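PDB 2BE1: Serine/threonine-protein kinase/endoribonuclease IRE1 from Saccharomyces cerevisiae, which senses unfolded proteins in the lumen of the endoplasmic reticulum and, once activated, splices HAC1 precursor mRNA to switch on unfolded-protein-response genes. Local coordinates for residues 2-7 with 250-255; 43-48 with 59-64; 64-69 with 84-89; 208-213 with 263-268. All blocks are in the same frame, centred on the assembly; numbering follows the deposited sequence.

Interaction 1 of 4, residues 2-7 with 250-255; sequences RSLNEL and DVFNDL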
# COMPACT_ATOMS: atom_id res chain seq x y z
N ARG A 2 -1.43 12.83 -24.99
CA ARG A 2 -2.56 11.88 -25.22
C ARG A 2 -2.20 10.71 -26.16
O ARG A 2 -2.61 9.57 -25.93
CB ARG A 2 -3.84 12.60 -25.69
CG ARG A 2 -3.60 13.57 -26.85
CD ARG A 2 -4.85 13.77 -27.67
NE ARG A 2 -5.11 12.63 -28.57
CZ ARG A 2 -6.27 12.38 -29.20
NH1 ARG A 2 -7.34 13.18 -29.03
NH2 ARG A 2 -6.38 11.32 -30.01
N SER A 3 -1.44 10.98 -27.20
CA SER A 3 -0.96 9.93 -28.08
C SER A 3 0.54 10.05 -28.26
O SER A 3 1.03 11.03 -28.87
CB SER A 3 -1.60 10.06 -29.45
OG SER A 3 -0.66 9.70 -30.47
N LEU A 4 1.26 9.04 -27.76
CA LEU A 4 2.72 9.05 -27.71
C LEU A 4 3.21 9.42 -29.08
O LEU A 4 4.31 9.99 -29.26
CB LEU A 4 3.27 7.66 -27.35
CG LEU A 4 4.79 7.45 -27.34
CD1 LEU A 4 5.45 8.13 -26.14
CD2 LEU A 4 5.06 5.97 -27.36
N ASN A 5 2.37 9.09 -30.04
CA ASN A 5 2.67 9.35 -31.40
C ASN A 5 3.27 10.74 -31.64
O ASN A 5 4.46 10.83 -31.94
CB ASN A 5 1.47 9.15 -32.25
CG ASN A 5 1.86 9.03 -33.63
OD1 ASN A 5 2.78 8.25 -33.94
ND2 ASN A 5 1.27 9.85 -34.49
N GLU A 6 2.46 11.80 -31.49
CA GLU A 6 3.04 13.14 -31.37
C GLU A 6 3.87 13.20 -30.09
O GLU A 6 3.38 12.77 -29.03
CB GLU A 6 1.95 14.19 -31.28
CG GLU A 6 2.53 15.63 -31.28
CD GLU A 6 3.00 16.17 -29.88
OE1 GLU A 6 2.14 16.27 -28.95
OE2 GLU A 6 4.22 16.51 -29.74
N LEU A 7 5.10 13.72 -30.18
CA LEU A 7 6.03 13.93 -29.05
C LEU A 7 7.45 13.63 -29.52
O LEU A 7 7.65 12.54 -30.05
CB LEU A 7 5.69 13.02 -27.86
CG LEU A 7 4.94 13.51 -26.59
CD1 LEU A 7 4.03 14.69 -26.85
CD2 LEU A 7 4.13 12.41 -25.88
N ASP A 250 12.76 5.99 -21.49
CA ASP A 250 12.74 6.88 -22.68
C ASP A 250 12.23 8.22 -22.20
O ASP A 250 11.44 8.25 -21.26
CB ASP A 250 11.87 6.30 -23.80
CG ASP A 250 12.67 5.39 -24.75
OD1 ASP A 250 13.91 5.37 -24.64
OD2 ASP A 250 12.11 4.68 -25.63
N VAL A 251 12.70 9.33 -22.75
CA VAL A 251 12.05 10.63 -22.43
C VAL A 251 11.45 11.37 -23.67
O VAL A 251 12.12 11.67 -24.60
CB VAL A 251 12.88 11.57 -21.41
CG1 VAL A 251 14.27 11.10 -21.22
CG2 VAL A 251 12.86 13.02 -21.78
N PHE A 252 10.16 11.60 -23.67
CA PHE A 252 9.58 12.29 -24.78
C PHE A 252 9.35 13.78 -24.51
O PHE A 252 9.35 14.22 -23.36
CB PHE A 252 8.28 11.62 -25.15
CG PHE A 252 8.47 10.28 -25.78
CD1 PHE A 252 9.02 9.24 -25.07
CD2 PHE A 252 8.11 10.06 -27.11
CE1 PHE A 252 9.21 8.00 -25.67
CE2 PHE A 252 8.30 8.81 -27.71
CZ PHE A 252 8.84 7.79 -26.98
N ASN A 253 9.18 14.55 -25.59
CA ASN A 253 8.94 15.99 -25.49
C ASN A 253 7.60 16.31 -26.08
O ASN A 253 7.34 16.02 -27.24
CB ASN A 253 9.98 16.81 -26.26
CG ASN A 253 11.41 16.60 -25.75
OD1 ASN A 253 11.65 16.58 -24.54
ND2 ASN A 253 12.38 16.45 -26.68
N ASP A 254 6.75 16.91 -25.26
CA ASP A 254 5.52 17.50 -25.77
C ASP A 254 5.88 18.85 -26.31
O ASP A 254 6.12 19.78 -25.55
CB ASP A 254 4.50 17.68 -24.65
CG ASP A 254 3.10 17.91 -25.18
OD1 ASP A 254 2.14 17.35 -24.56
OD2 ASP A 254 2.97 18.62 -26.20
N LEU A 255 5.91 18.97 -27.63
CA LEU A 255 6.37 20.24 -28.23
C LEU A 255 5.42 21.45 -28.08
O LEU A 255 5.91 22.58 -27.98
CB LEU A 255 6.82 20.04 -29.66
CG LEU A 255 8.06 19.16 -29.61
CD1 LEU A 255 8.60 18.93 -31.00
CD2 LEU A 255 9.10 19.81 -28.71

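Interaction 2 of 4, residues 43-48 with 59-64; sequences PLIEIQ and LIIEPF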
# COMPACT_ATOMS: atom_id res chain seq x y z
N PRO A 43 18.64 2.40 -1.28
CA PRO A 43 19.00 1.04 -1.73
C PRO A 43 17.79 0.36 -2.36
O PRO A 43 16.69 0.42 -1.79
CB PRO A 43 19.34 0.30 -0.40
CG PRO A 43 19.33 1.37 0.71
CD PRO A 43 19.31 2.75 -0.01
N LEU A 44 17.98 -0.28 -3.52
CA LEU A 44 16.84 -0.86 -4.28
C LEU A 44 16.36 -2.11 -3.64
O LEU A 44 15.19 -2.37 -3.58
CB LEU A 44 17.21 -1.17 -5.72
CG LEU A 44 16.53 -0.54 -6.91
CD1 LEU A 44 16.28 0.84 -6.58
CD2 LEU A 44 17.51 -0.57 -8.00
N ILE A 45 17.29 -2.92 -3.18
CA ILE A 45 16.92 -4.10 -2.46
C ILE A 45 17.83 -4.29 -1.23
O ILE A 45 19.04 -4.13 -1.29
CB ILE A 45 16.74 -5.36 -3.41
CG1 ILE A 45 17.70 -6.48 -3.13
CG2 ILE A 45 16.96 -5.02 -4.80
CD1 ILE A 45 17.45 -7.14 -1.86
N GLU A 46 17.22 -4.59 -0.10
CA GLU A 46 17.95 -4.80 1.08
C GLU A 46 17.18 -5.82 1.88
O GLU A 46 16.21 -5.49 2.57
CB GLU A 46 18.08 -3.48 1.80
CG GLU A 46 18.67 -3.54 3.20
CD GLU A 46 18.25 -2.27 4.00
OE1 GLU A 46 17.46 -2.43 5.01
OE2 GLU A 46 18.66 -1.12 3.59
N ILE A 47 17.62 -7.07 1.70
CA ILE A 47 17.13 -8.26 2.36
C ILE A 47 17.91 -8.50 3.61
O ILE A 47 19.13 -8.48 3.62
CB ILE A 47 17.34 -9.52 1.48
CG1 ILE A 47 16.39 -9.55 0.28
CG2 ILE A 47 17.22 -10.82 2.33
CD1 ILE A 47 16.89 -10.32 -0.99
N GLN A 48 17.18 -8.80 4.67
CA GLN A 48 17.73 -9.07 5.98
C GLN A 48 17.15 -10.35 6.61
O GLN A 48 16.05 -10.34 7.13
CB GLN A 48 17.42 -7.88 6.83
CG GLN A 48 18.31 -7.69 7.98
CD GLN A 48 17.56 -6.95 9.04
OE1 GLN A 48 17.69 -7.25 10.23
NE2 GLN A 48 16.71 -6.00 8.61
N LEU A 59 17.64 -15.56 0.80
CA LEU A 59 16.51 -14.94 0.12
C LEU A 59 16.99 -14.04 -0.96
O LEU A 59 17.94 -13.29 -0.72
CB LEU A 59 15.67 -14.12 1.08
CG LEU A 59 14.27 -13.77 0.56
CD1 LEU A 59 13.59 -14.97 -0.06
CD2 LEU A 59 13.42 -13.21 1.64
N ILE A 60 16.34 -14.09 -2.12
CA ILE A 60 16.82 -13.36 -3.28
C ILE A 60 15.66 -12.79 -4.02
O ILE A 60 14.76 -13.54 -4.39
CB ILE A 60 17.53 -14.30 -4.25
CG1 ILE A 60 18.74 -14.92 -3.56
CG2 ILE A 60 17.98 -13.56 -5.51
CD1 ILE A 60 19.20 -16.14 -4.15
N ILE A 61 15.67 -11.48 -4.27
CA ILE A 61 14.61 -10.88 -5.16
C ILE A 61 15.10 -10.25 -6.45
O ILE A 61 16.25 -9.76 -6.57
CB ILE A 61 13.81 -9.85 -4.46
CG1 ILE A 61 14.68 -8.65 -4.23
CG2 ILE A 61 13.30 -10.41 -3.09
CD1 ILE A 61 14.35 -8.02 -2.93
N GLU A 62 14.25 -10.32 -7.46
CA GLU A 62 14.65 -9.69 -8.71
C GLU A 62 14.20 -8.24 -8.56
O GLU A 62 13.00 -7.97 -8.32
CB GLU A 62 14.04 -10.35 -9.93
CG GLU A 62 14.25 -9.54 -11.18
CD GLU A 62 13.64 -10.21 -12.39
OE1 GLU A 62 14.27 -10.30 -13.49
OE2 GLU A 62 12.51 -10.69 -12.23
N PRO A 63 15.14 -7.29 -8.65
CA PRO A 63 14.78 -5.91 -8.39
C PRO A 63 14.14 -5.40 -9.62
O PRO A 63 14.79 -4.74 -10.43
CB PRO A 63 16.13 -5.22 -8.23
CG PRO A 63 16.99 -5.96 -9.09
CD PRO A 63 16.55 -7.41 -9.02
N PHE A 64 12.89 -5.73 -9.85
CA PHE A 64 12.35 -5.29 -11.10
C PHE A 64 10.88 -5.57 -11.09
O PHE A 64 10.43 -6.58 -10.55
CB PHE A 64 13.03 -5.96 -12.29
CG PHE A 64 12.32 -5.72 -13.55
CD1 PHE A 64 12.57 -4.58 -14.29
CD2 PHE A 64 11.31 -6.58 -13.98
CE1 PHE A 64 11.84 -4.34 -15.50
CE2 PHE A 64 10.59 -6.34 -15.20
CZ PHE A 64 10.86 -5.23 -15.94

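Interaction 3 of 4, residues 64-69 with 84-89; sequences FGDGNI and SIRQLV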
# COMPACT_ATOMS: atom_id res chain seq x y z
N PHE A 64 12.89 -5.73 -9.85
CA PHE A 64 12.35 -5.29 -11.10
C PHE A 64 10.88 -5.57 -11.09
O PHE A 64 10.43 -6.58 -10.55
CB PHE A 64 13.03 -5.96 -12.29
CG PHE A 64 12.32 -5.72 -13.55
CD1 PHE A 64 12.57 -4.58 -14.29
CD2 PHE A 64 11.31 -6.58 -13.98
CE1 PHE A 64 11.84 -4.34 -15.50
CE2 PHE A 64 10.59 -6.34 -15.20
CZ PHE A 64 10.86 -5.23 -15.94
N GLY A 65 10.12 -4.67 -11.66
CA GLY A 65 8.71 -4.82 -11.61
C GLY A 65 8.18 -4.99 -10.20
O GLY A 65 8.55 -4.23 -9.29
N ASP A 66 7.31 -5.98 -10.07
CA ASP A 66 6.68 -6.33 -8.81
C ASP A 66 7.68 -6.74 -7.77
O ASP A 66 7.32 -6.97 -6.64
CB ASP A 66 5.75 -7.48 -9.03
CG ASP A 66 4.35 -7.03 -9.47
OD1 ASP A 66 4.06 -5.80 -9.53
OD2 ASP A 66 3.50 -7.91 -9.76
N GLY A 67 8.94 -6.82 -8.18
CA GLY A 67 9.99 -7.41 -7.38
C GLY A 67 9.77 -8.89 -7.09
O GLY A 67 9.31 -9.28 -5.98
N ASN A 68 10.09 -9.74 -8.08
CA ASN A 68 9.89 -11.17 -7.89
C ASN A 68 10.79 -11.92 -6.90
O ASN A 68 11.95 -11.64 -6.75
CB ASN A 68 9.91 -11.84 -9.21
CG ASN A 68 8.78 -12.82 -9.34
OD1 ASN A 68 7.97 -12.71 -10.28
ND2 ASN A 68 8.68 -13.78 -8.36
N ILE A 69 10.25 -12.92 -6.23
CA ILE A 69 11.01 -13.62 -5.21
C ILE A 69 11.54 -14.96 -5.66
O ILE A 69 10.77 -15.84 -6.10
CB ILE A 69 10.17 -13.91 -4.01
CG1 ILE A 69 9.70 -12.58 -3.43
CG2 ILE A 69 10.93 -14.88 -3.04
CD1 ILE A 69 8.44 -12.72 -2.75
N SER A 84 5.54 -12.39 -5.33
CA SER A 84 6.14 -11.16 -5.77
C SER A 84 6.17 -10.32 -4.53
O SER A 84 5.34 -10.45 -3.62
CB SER A 84 5.23 -10.61 -6.89
OG SER A 84 4.74 -9.28 -6.73
N ILE A 85 7.13 -9.46 -4.42
CA ILE A 85 7.03 -8.65 -3.25
C ILE A 85 5.86 -7.72 -3.18
O ILE A 85 5.29 -7.66 -2.15
CB ILE A 85 8.28 -7.95 -2.93
CG1 ILE A 85 8.99 -8.80 -1.91
CG2 ILE A 85 7.98 -6.58 -2.30
CD1 ILE A 85 10.36 -8.46 -1.81
N ARG A 86 5.51 -6.98 -4.24
CA ARG A 86 4.29 -6.17 -4.25
C ARG A 86 3.21 -7.08 -3.74
O ARG A 86 2.60 -6.83 -2.71
CB ARG A 86 3.93 -5.65 -5.65
CG ARG A 86 2.42 -5.39 -5.83
CD ARG A 86 2.06 -4.82 -7.17
NE ARG A 86 2.15 -3.36 -7.10
CZ ARG A 86 3.16 -2.61 -7.61
NH1 ARG A 86 4.22 -3.11 -8.29
NH2 ARG A 86 3.10 -1.28 -7.45
N GLN A 87 3.01 -8.17 -4.46
CA GLN A 87 1.96 -9.10 -4.18
C GLN A 87 1.95 -9.56 -2.75
O GLN A 87 0.90 -9.69 -2.17
CB GLN A 87 2.12 -10.29 -5.09
CG GLN A 87 1.11 -11.42 -4.93
CD GLN A 87 1.77 -12.73 -5.38
OE1 GLN A 87 2.12 -13.59 -4.52
NE2 GLN A 87 2.04 -12.86 -6.71
N LEU A 88 3.09 -9.82 -2.16
CA LEU A 88 3.06 -10.19 -0.74
C LEU A 88 2.56 -9.07 0.19
O LEU A 88 1.57 -9.23 0.87
CB LEU A 88 4.42 -10.70 -0.31
CG LEU A 88 4.44 -12.04 0.42
CD1 LEU A 88 3.80 -13.13 -0.42
CD2 LEU A 88 5.87 -12.31 0.60
N VAL A 89 3.23 -7.94 0.20
CA VAL A 89 2.81 -6.76 0.89
C VAL A 89 1.33 -6.54 0.69
O VAL A 89 0.64 -6.21 1.63
CB VAL A 89 3.53 -5.51 0.38
CG1 VAL A 89 2.85 -4.24 0.87
CG2 VAL A 89 5.03 -5.53 0.78

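Interaction 4 of 4, residues 208-213 with 263-268; sequences TFSKDG and VPHPFN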
# COMPACT_ATOMS: atom_id res chain seq x y z
N THR A 208 5.64 0.41 -27.59
CA THR A 208 5.82 -0.97 -27.93
C THR A 208 7.24 -1.33 -28.45
O THR A 208 7.76 -2.39 -28.16
CB THR A 208 4.69 -1.37 -28.89
OG1 THR A 208 4.68 -2.79 -28.98
CG2 THR A 208 4.82 -0.68 -30.31
N PHE A 209 7.86 -0.43 -29.20
CA PHE A 209 9.23 -0.62 -29.63
C PHE A 209 9.77 0.77 -29.94
O PHE A 209 8.99 1.65 -30.33
CB PHE A 209 9.33 -1.54 -30.86
CG PHE A 209 8.53 -1.05 -32.02
CD1 PHE A 209 9.03 -0.01 -32.86
CD2 PHE A 209 7.25 -1.59 -32.27
CE1 PHE A 209 8.26 0.49 -33.96
CE2 PHE A 209 6.46 -1.10 -33.37
CZ PHE A 209 6.97 -0.06 -34.23
N SER A 210 11.08 0.95 -29.77
CA SER A 210 11.70 2.28 -29.83
C SER A 210 11.30 3.03 -31.10
O SER A 210 11.38 2.48 -32.18
CB SER A 210 13.22 2.17 -29.69
OG SER A 210 13.59 2.45 -28.35
N LYS A 211 10.81 4.27 -30.96
CA LYS A 211 10.41 5.09 -32.12
C LYS A 211 11.61 5.39 -32.93
O LYS A 211 11.56 5.50 -34.13
CB LYS A 211 9.82 6.42 -31.69
CG LYS A 211 8.33 6.39 -31.33
CD LYS A 211 7.69 7.75 -31.75
CE LYS A 211 6.15 7.70 -31.80
NZ LYS A 211 5.65 6.74 -30.76
N ASP A 212 12.69 5.61 -32.22
CA ASP A 212 14.06 5.49 -32.68
C ASP A 212 14.31 4.21 -33.42
O ASP A 212 13.69 3.21 -33.14
CB ASP A 212 14.85 5.37 -31.40
CG ASP A 212 16.04 6.09 -31.48
OD1 ASP A 212 16.33 6.36 -32.63
OD2 ASP A 212 16.64 6.40 -30.45
N GLY A 213 15.27 4.15 -34.30
CA GLY A 213 15.66 2.79 -34.69
C GLY A 213 16.20 1.96 -33.49
O GLY A 213 15.95 0.74 -33.37
N VAL A 263 8.71 7.77 -20.28
CA VAL A 263 8.04 6.49 -20.43
C VAL A 263 9.09 5.34 -20.46
O VAL A 263 10.27 5.58 -20.81
CB VAL A 263 7.07 6.51 -21.65
CG1 VAL A 263 7.07 7.86 -22.37
CG2 VAL A 263 7.40 5.41 -22.62
N PRO A 264 8.73 4.10 -20.01
CA PRO A 264 9.78 3.08 -19.94
C PRO A 264 10.18 2.70 -21.31
O PRO A 264 9.34 2.69 -22.22
CB PRO A 264 9.09 1.89 -19.28
CG PRO A 264 7.65 2.07 -19.60
CD PRO A 264 7.45 3.57 -19.50
N HIS A 265 11.47 2.41 -21.44
CA HIS A 265 12.05 1.96 -22.69
C HIS A 265 11.58 0.52 -22.97
O HIS A 265 11.65 -0.30 -22.07
CB HIS A 265 13.56 2.03 -22.58
CG HIS A 265 14.26 1.77 -23.88
ND1 HIS A 265 14.22 0.55 -24.51
CD2 HIS A 265 14.99 2.57 -24.67
CE1 HIS A 265 14.92 0.59 -25.62
NE2 HIS A 265 15.40 1.81 -25.74
N PRO A 266 11.13 0.20 -24.22
CA PRO A 266 10.41 -1.06 -24.44
C PRO A 266 11.37 -2.17 -24.19
O PRO A 266 12.46 -1.90 -23.72
CB PRO A 266 10.00 -1.00 -25.91
CG PRO A 266 10.85 0.02 -26.53
CD PRO A 266 11.29 0.97 -25.47
N PHE A 267 11.01 -3.42 -24.45
CA PHE A 267 12.09 -4.47 -24.56
C PHE A 267 11.85 -5.60 -25.63
O PHE A 267 10.73 -6.15 -25.77
CB PHE A 267 12.57 -4.99 -23.16
CG PHE A 267 11.97 -6.31 -22.76
CD1 PHE A 267 12.63 -7.51 -23.13
CD2 PHE A 267 10.74 -6.36 -22.06
CE1 PHE A 267 12.09 -8.75 -22.79
CE2 PHE A 267 10.16 -7.60 -21.69
CZ PHE A 267 10.84 -8.80 -22.05
N ASN A 268 12.91 -5.91 -26.37
CA ASN A 268 12.85 -6.87 -27.50
C ASN A 268 12.13 -8.23 -27.23
O ASN A 268 12.00 -8.66 -26.03
CB ASN A 268 14.26 -7.17 -28.06
CG ASN A 268 15.01 -8.26 -27.23
OD1 ASN A 268 15.11 -8.15 -25.99
ND2 ASN A 268 15.52 -9.29 -27.90

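Interaction 1 of 4, residues 2-7 with 250-255
With chi1 at 176°, the Leu-4 side chain runs away from its own backbone N and over the ring of Phe-252, whose CG is anti to the carbonyl carbon and so brings the ring out to meet it. Leu-4 CD1 lies 3.3 Å from the Phe-252 ring centroid and only 13° off the ring normal, so the methyl sits over the middle of one face in a CH-pi contact. A leucine suits this place, its branched end offering a methyl that can settle on the ring. Leu-7 comes from another direction: its CB is 3.9 Å from Phe-252 CD2, while its carbonyl O lies at the ring edge. Segment 2-7 is the irregular lead-in to strand 8-17, the neighbour of strand 245-254 in a five-stranded antiparallel sheet of the lumenal sensor domain. Leu-7 therefore meets Asn-253 and Asp-254 of the neighbouring chain stretch as segment 2-7 leads into strand 8-17, with its CA 3.1 Å from Asn-253 O in a CA-H...O contact and its CD1 3.7 Å from Asp-254 CB. Beyond this apolar patch, Glu-6 OE1 comes within 3.7 Å of Asp-254 OD2, their carboxylate planes 53° apart. Arg-256 forms salt bridges with both acids, so its charge probably offsets their mutual repulsion, and Asp-254 OD1 also accepts a hydrogen bond from the N of Asn-1.

Interaction 2 of 4, residues 43-48 with 59-64
Ile-45 meets Ile-61 tip to tip, CD1 of Ile-45 lying 3.4 Å from CD1 of Ile-61. The other branch of Ile-45 serves a second neighbour: its CG2 rests 3.5 Å from CB of Pro-63, the centre of an inverse gamma turn. One branched residue thus fills two positions. Ile-47 repeats the division. Its CG1 is anti to the carbonyl carbon (chi1 -72°), and the extended chi2 carries CD1 on to within 3.9 Å of Ile-61 CD1, while CG2 lies 3.9 Å from Leu-59 CB, the Ile-47 and Leu-59 side chains crossing at about a right angle. No hydrogen bond joins the two segments; apolar contact holds them together. Alternation along each chain explains the pattern: Ile-45 and Ile-47 face Leu-59, Ile-61 and Pro-63, whereas Glu-46 and Glu-62 start off away from the contact, and Glu-62 OE1 is hydrogen-bonded to Ser-294 OG. The backbones find their own partners, Glu-46 with Thr-190 and Ile-60 with Tyr-70. Strand 45-46 thus belongs to one antiparallel sheet and strand 57-61 to another, and interdigitating aliphatic side chains join the two in the buried interior of the beta-rich lumenal domain.

Interaction 3 of 4, residues 64-69 with 84-89
Ile-69 forms the closely packed side of this contact, its CD1 4.0 Å from CG1 of Ile-85 and 4.2 Å from CD2 of Leu-88, with Leu-59, Leu-83 and Phe-175 adding further apolar surface around them. Beside it the backbones lock: Ile-85 N donates to Gly-67 O at 2.7 Å, and Arg-86 N donates to Asp-66 O at 3.0 Å. Gly-67 has a positive phi, which favours glycine, and lies close against Ile-85. Buried here too is Ser-84, paired with Asn-68 at the end of the strand and the N-cap of helix 85-89: its OG accepts from Gln-87 N at 3.1 Å, and it makes a weak bond to Asp-66 O. Toward the partly exposed side lie the side chains of Asp-66 and Arg-86. Arg-86, bent at chi3, brings NH1 to 3.0 Å from Asp-66 OD1, a salt bridge through one nitrogen that meets the oxygen on its anti side, with carboxylate and guanidinium planes 48° apart. Two carbonyls and a serine oxygen therefore take up the first amides of the helix, and the carboxylate of Asp-66 lies near its N-terminal end, where the helix dipole would probably favour a negative charge.

Interaction 4 of 4, residues 208-213 with 263-268
His-265 ND1 donates to Pro-266 O at 3.1 Å with an N-H...O angle of 170°, the oxygen lying close to the imidazole plane, and this bond helps fix the rotation of the ring beside Ser-210. The imidazole CG is anti to the backbone N (-172°), and with the ring turned this way NE2 lies 3.2 Å from Ser-210 OG, which approaches the ring obliquely. The small serine side chain suits so close an approach. The rest of the contact belongs to Pro-266, whose ring presses on the backbone of the other loop: its CB is 3.5 Å from Thr-208 O, and its CG lies 3.6 Å from Phe-209 CA and 3.4 Å from Ser-210 N. The compact proline ring packs on the backbone, and the side chains of Thr-208 and Phe-209 start off away from it. Asp-250 of the adjoining strand touches Ser-210, His-265 and Pro-266, and Arg-27 makes salt bridges with both Asp-250 and Asp-212, bringing opposite charges together beside the contact. Here the chain leaves strand 259-264, outermost within this chain in the five-stranded antiparallel sheet, and the loop between helix 201-204 and strand 216-219 packs on its exit: a surface loop-to-loop contact at a sheet edge.

How the interactions relate
The four contacts form two neighbouring pairs. Interactions 1 and 4 touch and share the five-stranded sheet, where strands 245-254 and 259-264 lie side by side, Asp-250 O probably bonding to Val-263 N. Interactions 2 and 3 share Phe-64 and the three-stranded sheet, Glu-62 N probably bonding to Asn-68 O, with their centres about 10 Å apart. Chemistry follows place. Interaction 2 is buried and wholly apolar. Interactions 1 and 3 are partly buried: interaction 3 joins an apolar side to backbone bonds, a helix cap and a salt bridge, and interaction 1 sets a leucine on an aromatic face, a second leucine beside it, and a charged rim. Interaction 4, at the surface, rests on a proline ring and a serine near a histidine.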